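Long-range contact in 433aa long hypothetical phosphoribosylglycinamide formyl transferase (Pyrococcus horikoshii, PDB 2DWC), which is of unknown function but belongs to the ATP-grasp superfamily and binds adenosine-5'-diphosphate: residues B[236-248]-B[338-350]. Residues are numbered along the deposited sequence; the frame is centred on the assembly and turned at random.
Sequences YQIDGDYHASWQP and PMLIPAATHVIKA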
ATOM      1  N   TYR B 236       6.762  22.484   6.606  1.00 40.20           N
ATOM      2  CA  TYR B 236       7.770  23.501   6.842  1.00 50.36           C
ATOM      3  C   TYR B 236       9.043  23.191   6.045  1.00 61.46           C
ATOM      4  O   TYR B 236       9.624  22.098   6.162  1.00 67.04           O
ATOM      5  CB  TYR B 236       8.008  23.677   8.351  1.00 58.11           C
ATOM      6  CG  TYR B 236       8.795  22.601   9.037  1.00 55.48           C
ATOM      7  CD1 TYR B 236      10.195  22.569   8.947  1.00 66.64           C
ATOM      8  CD2 TYR B 236       8.159  21.624   9.792  1.00 54.44           C
ATOM      9  CE1 TYR B 236      10.946  21.586   9.597  1.00 62.25           C
ATOM     10  CE2 TYR B 236       8.896  20.631  10.446  1.00 64.26           C
ATOM     11  CZ  TYR B 236      10.291  20.616  10.345  1.00 66.53           C
ATOM     12  OH  TYR B 236      11.030  19.633  10.984  1.00 67.35           O
ATOM     13  N   GLN B 237       9.424  24.158   5.201  1.00 59.96           N
ATOM     14  CA  GLN B 237      10.585  24.073   4.310  1.00 63.34           C
ATOM     15  C   GLN B 237      11.885  24.569   4.927  1.00 69.22           C
ATOM     16  O   GLN B 237      12.054  25.769   5.157  1.00 69.03           O
ATOM     17  CB  GLN B 237      10.320  24.880   3.033  1.00 58.81           C
ATOM     18  CG  GLN B 237       9.372  24.222   2.044  1.00 69.43           C
ATOM     19  CD  GLN B 237      10.072  23.255   1.097  1.00 67.77           C
ATOM     20  OE1 GLN B 237       9.545  22.184   0.785  1.00 71.85           O
ATOM     21  NE2 GLN B 237      11.253  23.638   0.622  1.00 66.93           N
ATOM     22  N   ILE B 238      12.806  23.643   5.176  1.00 72.74           N
ATOM     23  CA  ILE B 238      14.105  23.983   5.745  1.00 70.18           C
ATOM     24  C   ILE B 238      15.200  23.879   4.682  1.00 70.09           C
ATOM     25  O   ILE B 238      15.621  22.778   4.308  1.00 68.92           O
ATOM     26  CB  ILE B 238      14.457  23.061   6.945  1.00 71.77           C
ATOM     27  CG1 ILE B 238      15.933  23.237   7.317  1.00 71.07           C
ATOM     28  CG2 ILE B 238      14.141  21.601   6.610  1.00 71.83           C
ATOM     29  CD1 ILE B 238      16.300  24.648   7.737  1.00 71.41           C
ATOM     30  N   ASP B 239      15.649  25.032   4.194  1.00 71.11           N
ATOM     31  CA  ASP B 239      16.697  25.085   3.179  1.00 71.47           C
ATOM     32  C   ASP B 239      16.327  24.292   1.923  1.00 71.23           C
ATOM     33  O   ASP B 239      17.024  23.346   1.527  1.00 71.11           O
ATOM     34  CB  ASP B 239      18.028  24.572   3.762  1.00 75.17           C
ATOM     35  CG  ASP B 239      18.806  25.659   4.518  1.00 78.01           C
ATOM     36  OD1 ASP B 239      19.323  26.590   3.856  1.00 79.33           O
ATOM     37  OD2 ASP B 239      18.897  25.584   5.768  1.00 76.87           O
ATOM     38  N   GLY B 240      15.213  24.687   1.312  1.00 68.78           N
ATOM     39  CA  GLY B 240      14.758  24.045   0.094  1.00 67.56           C
ATOM     40  C   GLY B 240      14.259  22.616   0.194  1.00 66.46           C
ATOM     41  O   GLY B 240      13.789  22.067  -0.803  1.00 71.62           O
ATOM     42  N   ASP B 241      14.354  21.996   1.368  1.00 62.91           N
ATOM     43  CA  ASP B 241      13.877  20.626   1.514  1.00 56.48           C
ATOM     44  C   ASP B 241      12.824  20.514   2.618  1.00 54.06           C
ATOM     45  O   ASP B 241      12.984  21.045   3.735  1.00 47.03           O
ATOM     46  CB  ASP B 241      15.050  19.671   1.784  1.00 64.47           C
ATOM     47  CG  ASP B 241      14.633  18.192   1.748  1.00 72.48           C
ATOM     48  OD1 ASP B 241      14.035  17.699   2.743  1.00 75.75           O
ATOM     49  OD2 ASP B 241      14.904  17.521   0.715  1.00 70.76           O
ATOM     50  N   TYR B 242      11.719  19.851   2.299  1.00 47.99           N
ATOM     51  CA  TYR B 242      10.678  19.714   3.295  1.00 38.22           C
ATOM     52  C   TYR B 242      11.217  18.723   4.332  1.00 42.34           C
ATOM     53  O   TYR B 242      12.044  17.839   4.036  1.00 47.41           O
ATOM     54  CB  TYR B 242       9.344  19.294   2.634  1.00 46.80           C
ATOM     55  CG  TYR B 242       8.865  17.897   2.954  1.00 37.30           C
ATOM     56  CD1 TYR B 242       8.013  17.650   4.040  1.00 33.65           C
ATOM     57  CD2 TYR B 242       9.299  16.816   2.197  1.00 26.93           C
ATOM     58  CE1 TYR B 242       7.614  16.353   4.350  1.00 31.62           C
ATOM     59  CE2 TYR B 242       8.916  15.523   2.512  1.00 28.07           C
ATOM     60  CZ  TYR B 242       8.073  15.298   3.587  1.00 29.89           C
ATOM     61  OH  TYR B 242       7.721  14.015   3.908  1.00 31.04           O
ATOM     62  N   HIS B 243      10.797  18.928   5.566  1.00 30.54           N
ATOM     63  CA  HIS B 243      11.258  18.117   6.675  1.00 27.80           C
ATOM     64  C   HIS B 243      10.089  17.381   7.308  1.00 24.20           C
ATOM     65  O   HIS B 243      10.252  16.274   7.800  1.00 23.53           O
ATOM     66  CB  HIS B 243      11.921  19.027   7.730  1.00 31.45           C
ATOM     67  CG  HIS B 243      13.207  18.478   8.272  1.00 50.70           C
ATOM     68  ND1 HIS B 243      13.453  18.339   9.624  1.00 57.12           N
ATOM     69  CD2 HIS B 243      14.300  17.980   7.639  1.00 57.01           C
ATOM     70  CE1 HIS B 243      14.636  17.773   9.801  1.00 54.78           C
ATOM     71  NE2 HIS B 243      15.170  17.545   8.612  1.00 61.04           N
ATOM     72  N   ALA B 244       8.919  18.019   7.323  1.00 24.93           N
ATOM     73  CA  ALA B 244       7.717  17.432   7.934  1.00 27.58           C
ATOM     74  C   ALA B 244       6.475  17.993   7.259  1.00 21.52           C
ATOM     75  O   ALA B 244       6.513  19.129   6.783  1.00 22.54           O
ATOM     76  CB  ALA B 244       7.658  17.785   9.448  1.00 23.80           C
ATOM     77  N   SER B 245       5.394  17.217   7.208  1.00 18.55           N
ATOM     78  CA  SER B 245       4.131  17.700   6.639  1.00 17.79           C
ATOM     79  C   SER B 245       3.006  17.069   7.421  1.00 17.66           C
ATOM     80  O   SER B 245       3.212  16.086   8.160  1.00 20.82           O
ATOM     81  CB  SER B 245       3.996  17.342   5.149  1.00 19.49           C
ATOM     82  OG  SER B 245       3.988  15.919   5.006  1.00 24.00           O
ATOM     83  N   TRP B 246       1.796  17.618   7.298  1.00 18.08           N
ATOM     84  CA  TRP B 246       0.725  17.051   8.081  1.00 16.89           C
ATOM     85  C   TRP B 246      -0.582  17.440   7.455  1.00 19.18           C
ATOM     86  O   TRP B 246      -0.645  18.398   6.679  1.00 19.90           O
ATOM     87  CB  TRP B 246       0.774  17.577   9.558  1.00 17.38           C
ATOM     88  CG  TRP B 246       0.810  19.114   9.666  1.00 18.84           C
ATOM     89  CD1 TRP B 246      -0.265  19.987   9.739  1.00 21.16           C
ATOM     90  CD2 TRP B 246       1.983  19.919   9.636  1.00 21.29           C
ATOM     91  NE1 TRP B 246       0.207  21.306   9.745  1.00 21.99           N
ATOM     92  CE2 TRP B 246       1.579  21.274   9.682  1.00 24.40           C
ATOM     93  CE3 TRP B 246       3.358  19.625   9.579  1.00 23.40           C
ATOM     94  CZ2 TRP B 246       2.507  22.333   9.667  1.00 24.35           C
ATOM     95  CZ3 TRP B 246       4.279  20.676   9.570  1.00 26.30           C
ATOM     96  CH2 TRP B 246       3.842  22.021   9.613  1.00 25.57           C
ATOM     97  N   GLN B 247      -1.632  16.699   7.797  1.00 17.94           N
ATOM     98  CA  GLN B 247      -2.965  17.011   7.255  1.00 17.61           C
ATOM     99  C   GLN B 247      -3.950  16.774   8.385  1.00 23.08           C
ATOM    100  O   GLN B 247      -3.859  15.780   9.073  1.00 23.88           O
ATOM    101  CB  GLN B 247      -3.316  16.077   6.086  1.00 18.62           C
ATOM    102  CG  GLN B 247      -4.532  16.545   5.250  1.00 17.18           C
ATOM    103  CD  GLN B 247      -4.906  15.544   4.157  1.00 21.14           C
ATOM    104  OE1 GLN B 247      -4.974  14.331   4.422  1.00 22.44           O
ATOM    105  NE2 GLN B 247      -5.193  16.039   2.943  1.00 18.95           N
ATOM    106  N   PRO B 248      -4.911  17.690   8.595  1.00 22.29           N
ATOM    107  CA  PRO B 248      -5.136  18.931   7.849  1.00 21.37           C
ATOM    108  C   PRO B 248      -4.344  20.087   8.438  1.00 21.91           C
ATOM    109  O   PRO B 248      -3.958  20.070   9.617  1.00 24.37           O
ATOM    110  CB  PRO B 248      -6.641  19.147   7.990  1.00 23.33           C
ATOM    111  CG  PRO B 248      -6.901  18.720   9.477  1.00 26.08           C
ATOM    112  CD  PRO B 248      -5.925  17.497   9.664  1.00 19.75           C
ATOM    113  N   PRO B 338     -12.733  13.668   1.231  1.00 24.94           N
ATOM    114  CA  PRO B 338     -12.678  13.492   2.689  1.00 25.84           C
ATOM    115  C   PRO B 338     -11.425  12.807   3.217  1.00 28.80           C
ATOM    116  O   PRO B 338     -10.995  11.812   2.680  1.00 23.11           O
ATOM    117  CB  PRO B 338     -13.932  12.660   2.977  1.00 28.28           C
ATOM    118  CG  PRO B 338     -14.847  12.950   1.802  1.00 39.91           C
ATOM    119  CD  PRO B 338     -13.870  12.924   0.655  1.00 33.18           C
ATOM    120  N   MET B 339     -10.873  13.354   4.284  1.00 23.32           N
ATOM    121  CA  MET B 339      -9.690  12.799   4.939  1.00 21.05           C
ATOM    122  C   MET B 339     -10.182  11.659   5.871  1.00 29.45           C
ATOM    123  O   MET B 339     -11.316  11.706   6.359  1.00 30.32           O
ATOM    124  CB  MET B 339      -9.061  13.943   5.741  1.00 30.89           C
ATOM    125  CG  MET B 339      -7.958  13.607   6.683  1.00 44.58           C
ATOM    126  SD  MET B 339      -7.446  15.229   7.317  1.00 31.32           S
ATOM    127  CE  MET B 339      -8.808  15.560   8.627  1.00 36.87           C
ATOM    128  N   LEU B 340      -9.362  10.626   6.101  1.00 22.20           N
ATOM    129  CA  LEU B 340      -9.768   9.539   6.979  1.00 23.61           C
ATOM    130  C   LEU B 340      -9.386   9.825   8.435  1.00 25.39           C
ATOM    131  O   LEU B 340     -10.196   9.621   9.364  1.00 22.05           O
ATOM    132  CB  LEU B 340      -9.137   8.215   6.511  1.00 23.39           C
ATOM    133  CG  LEU B 340      -9.399   6.993   7.399  1.00 31.89           C
ATOM    134  CD1 LEU B 340     -10.891   6.672   7.435  1.00 33.61           C
ATOM    135  CD2 LEU B 340      -8.608   5.810   6.883  1.00 31.55           C
ATOM    136  N   ILE B 341      -8.169  10.322   8.647  1.00 20.15           N
ATOM    137  CA  ILE B 341      -7.670  10.614  10.009  1.00 19.51           C
ATOM    138  C   ILE B 341      -6.499  11.582   9.899  1.00 23.31           C
ATOM    139  O   ILE B 341      -5.759  11.549   8.913  1.00 20.26           O
ATOM    140  CB  ILE B 341      -7.228   9.296  10.714  1.00 19.63           C
ATOM    141  CG1 ILE B 341      -6.806   9.562  12.176  1.00 22.32           C
ATOM    142  CG2 ILE B 341      -6.034   8.656   9.965  1.00 21.60           C
ATOM    143  CD1 ILE B 341      -6.471   8.245  12.963  1.00 23.67           C
ATOM    144  N   PRO B 342      -6.364  12.518  10.852  1.00 19.41           N
ATOM    145  CA  PRO B 342      -5.231  13.446  10.766  1.00 20.70           C
ATOM    146  C   PRO B 342      -3.930  12.640  10.829  1.00 19.30           C
ATOM    147  O   PRO B 342      -3.871  11.605  11.504  1.00 20.18           O
ATOM    148  CB  PRO B 342      -5.394  14.323  12.021  1.00 19.86           C
ATOM    149  CG  PRO B 342      -6.908  14.391  12.191  1.00 21.67           C
ATOM    150  CD  PRO B 342      -7.286  12.917  11.947  1.00 23.71           C
ATOM    151  N   ALA B 343      -2.896  13.140  10.152  1.00 18.82           N
ATOM    152  CA  ALA B 343      -1.611  12.412  10.161  1.00 22.03           C
ATOM    153  C   ALA B 343      -0.477  13.344   9.843  1.00 21.03           C
ATOM    154  O   ALA B 343      -0.680  14.506   9.516  1.00 20.23           O
ATOM    155  CB  ALA B 343      -1.655  11.212   9.133  1.00 19.83           C
ATOM    156  N   ALA B 344       0.738  12.843   9.961  1.00 17.79           N
ATOM    157  CA  ALA B 344       1.907  13.659   9.691  1.00 18.87           C
ATOM    158  C   ALA B 344       3.052  12.774   9.265  1.00 22.28           C
ATOM    159  O   ALA B 344       3.037  11.563   9.511  1.00 20.08           O
ATOM    160  CB  ALA B 344       2.333  14.399  10.989  1.00 21.46           C
ATOM    161  N   THR B 345       4.060  13.396   8.665  1.00 20.82           N
ATOM    162  CA  THR B 345       5.279  12.692   8.257  1.00 17.81           C
ATOM    163  C   THR B 345       6.481  13.477   8.746  1.00 22.60           C
ATOM    164  O   THR B 345       6.380  14.666   9.060  1.00 22.79           O
ATOM    165  CB  THR B 345       5.453  12.602   6.725  1.00 27.87           C
ATOM    166  OG1 THR B 345       5.749  13.913   6.206  1.00 25.15           O
ATOM    167  CG2 THR B 345       4.218  12.033   6.060  1.00 25.06           C
ATOM    168  N   HIS B 346       7.616  12.797   8.866  1.00 19.57           N
ATOM    169  CA  HIS B 346       8.868  13.462   9.152  1.00 21.91           C
ATOM    170  C   HIS B 346       9.915  12.690   8.334  1.00 19.67           C
ATOM    171  O   HIS B 346       9.930  11.451   8.338  1.00 19.57           O
ATOM    172  CB  HIS B 346       9.214  13.432  10.643  1.00 22.86           C
ATOM    173  CG  HIS B 346      10.327  14.372  10.991  1.00 24.31           C
ATOM    174  ND1 HIS B 346      11.638  14.140  10.621  1.00 26.22           N
ATOM    175  CD2 HIS B 346      10.309  15.597  11.579  1.00 25.55           C
ATOM    176  CE1 HIS B 346      12.380  15.183  10.961  1.00 30.31           C
ATOM    177  NE2 HIS B 346      11.599  16.081  11.538  1.00 30.71           N
ATOM    178  N   VAL B 347      10.751  13.410   7.595  1.00 20.66           N
ATOM    179  CA  VAL B 347      11.762  12.740   6.777  1.00 18.39           C
ATOM    180  C   VAL B 347      12.846  12.046   7.575  1.00 21.27           C
ATOM    181  O   VAL B 347      13.076  12.347   8.752  1.00 21.41           O
ATOM    182  CB  VAL B 347      12.441  13.757   5.803  1.00 23.27           C
ATOM    183  CG1 VAL B 347      11.360  14.456   4.976  1.00 23.11           C
ATOM    184  CG2 VAL B 347      13.271  14.793   6.594  1.00 25.28           C
ATOM    185  N   ILE B 348      13.471  11.059   6.921  1.00 20.05           N
ATOM    186  CA  ILE B 348      14.610  10.321   7.473  1.00 19.40           C
ATOM    187  C   ILE B 348      15.667  10.613   6.412  1.00 23.95           C
ATOM    188  O   ILE B 348      15.607  10.095   5.281  1.00 19.40           O
ATOM    189  CB  ILE B 348      14.317   8.812   7.564  1.00 18.08           C
ATOM    190  CG1 ILE B 348      13.168   8.570   8.586  1.00 20.01           C
ATOM    191  CG2 ILE B 348      15.569   8.091   8.023  1.00 20.46           C
ATOM    192  CD1 ILE B 348      12.643   7.120   8.572  1.00 19.18           C
ATOM    193  N   LYS B 349      16.611  11.492   6.758  1.00 24.67           N
ATOM    194  CA  LYS B 349      17.632  11.917   5.787  1.00 30.84           C
ATOM    195  C   LYS B 349      19.018  11.453   6.144  1.00 28.35           C
ATOM    196  O   LYS B 349      19.362  11.381   7.317  1.00 26.87           O
ATOM    197  CB  LYS B 349      17.664  13.444   5.660  1.00 33.62           C
ATOM    198  CG  LYS B 349      16.326  14.091   5.385  1.00 50.32           C
ATOM    199  CD  LYS B 349      16.501  15.442   4.697  1.00 51.67           C
ATOM    200  CE  LYS B 349      17.595  16.271   5.370  1.00 52.24           C
ATOM    201  NZ  LYS B 349      17.974  17.432   4.508  1.00 58.68           N
ATOM    202  N   ALA B 350      19.825  11.159   5.123  1.00 25.10           N
ATOM    203  CA  ALA B 350      21.177  10.678   5.383  1.00 28.85           C
ATOM    204  C   ALA B 350      22.072  11.842   5.749  1.00 31.64           C
ATOM    205  O   ALA B 350      21.971  12.916   5.149  1.00 29.97           O
ATOM    206  CB  ALA B 350      21.749   9.969   4.132  1.00 30.39           C
TER
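H243 and H346 meet as an offset edge-to-face pair, the edge of H346 turned to the face of H243, with ring planes at 73°. Imidazole suits both places because it offers a flat surface and polar edges together: ND1 of H243 donates to OH of Y236, which lies in its ring plane, while ND1 of H346 donates to O of V347 on a lone pair in the carbonyl plane. That second bond helps set the H346 ring, one face of which meets the backbone O of H243, 3.7 Å from the ring plane and over its centre.

On the other face of the sheet, T345 OG1 lies near two hydroxyls. Set between backbone N and carbonyl carbon (chi1 70°), it is 3.0 Å from OH of Y242, a hydrogen bond at the edge of the tyrosine ring, and 2.9 Å from OG of S245, which also bonds to O of T299. Branched V347 serves two rings: CG1 makes a CH-pi contact over the Y242 face, 4.0 Å from its centroid, and CG2 lies 3.5 Å from CD2 of H243.

Farther along, A344 CB is small enough to pack 3.8 Å from W246 CB, whose indole meets K401 in a cation-pi contact. At the end, M339, extended through its first two torsions, carries SD to 3.6 Å from CD of the cis proline P248, and the turn at chi3 lays CE against the same ring.

Antiparallel backbone bonds, such as V347 N to O of H243 at 2.9 Å, join strands 241-247 and 343-349. The ATP-grasp and PurT C-terminal family regions thus share one continuous sheet, its regular pairing supplemented by specific hydroxyl and imidazole contacts.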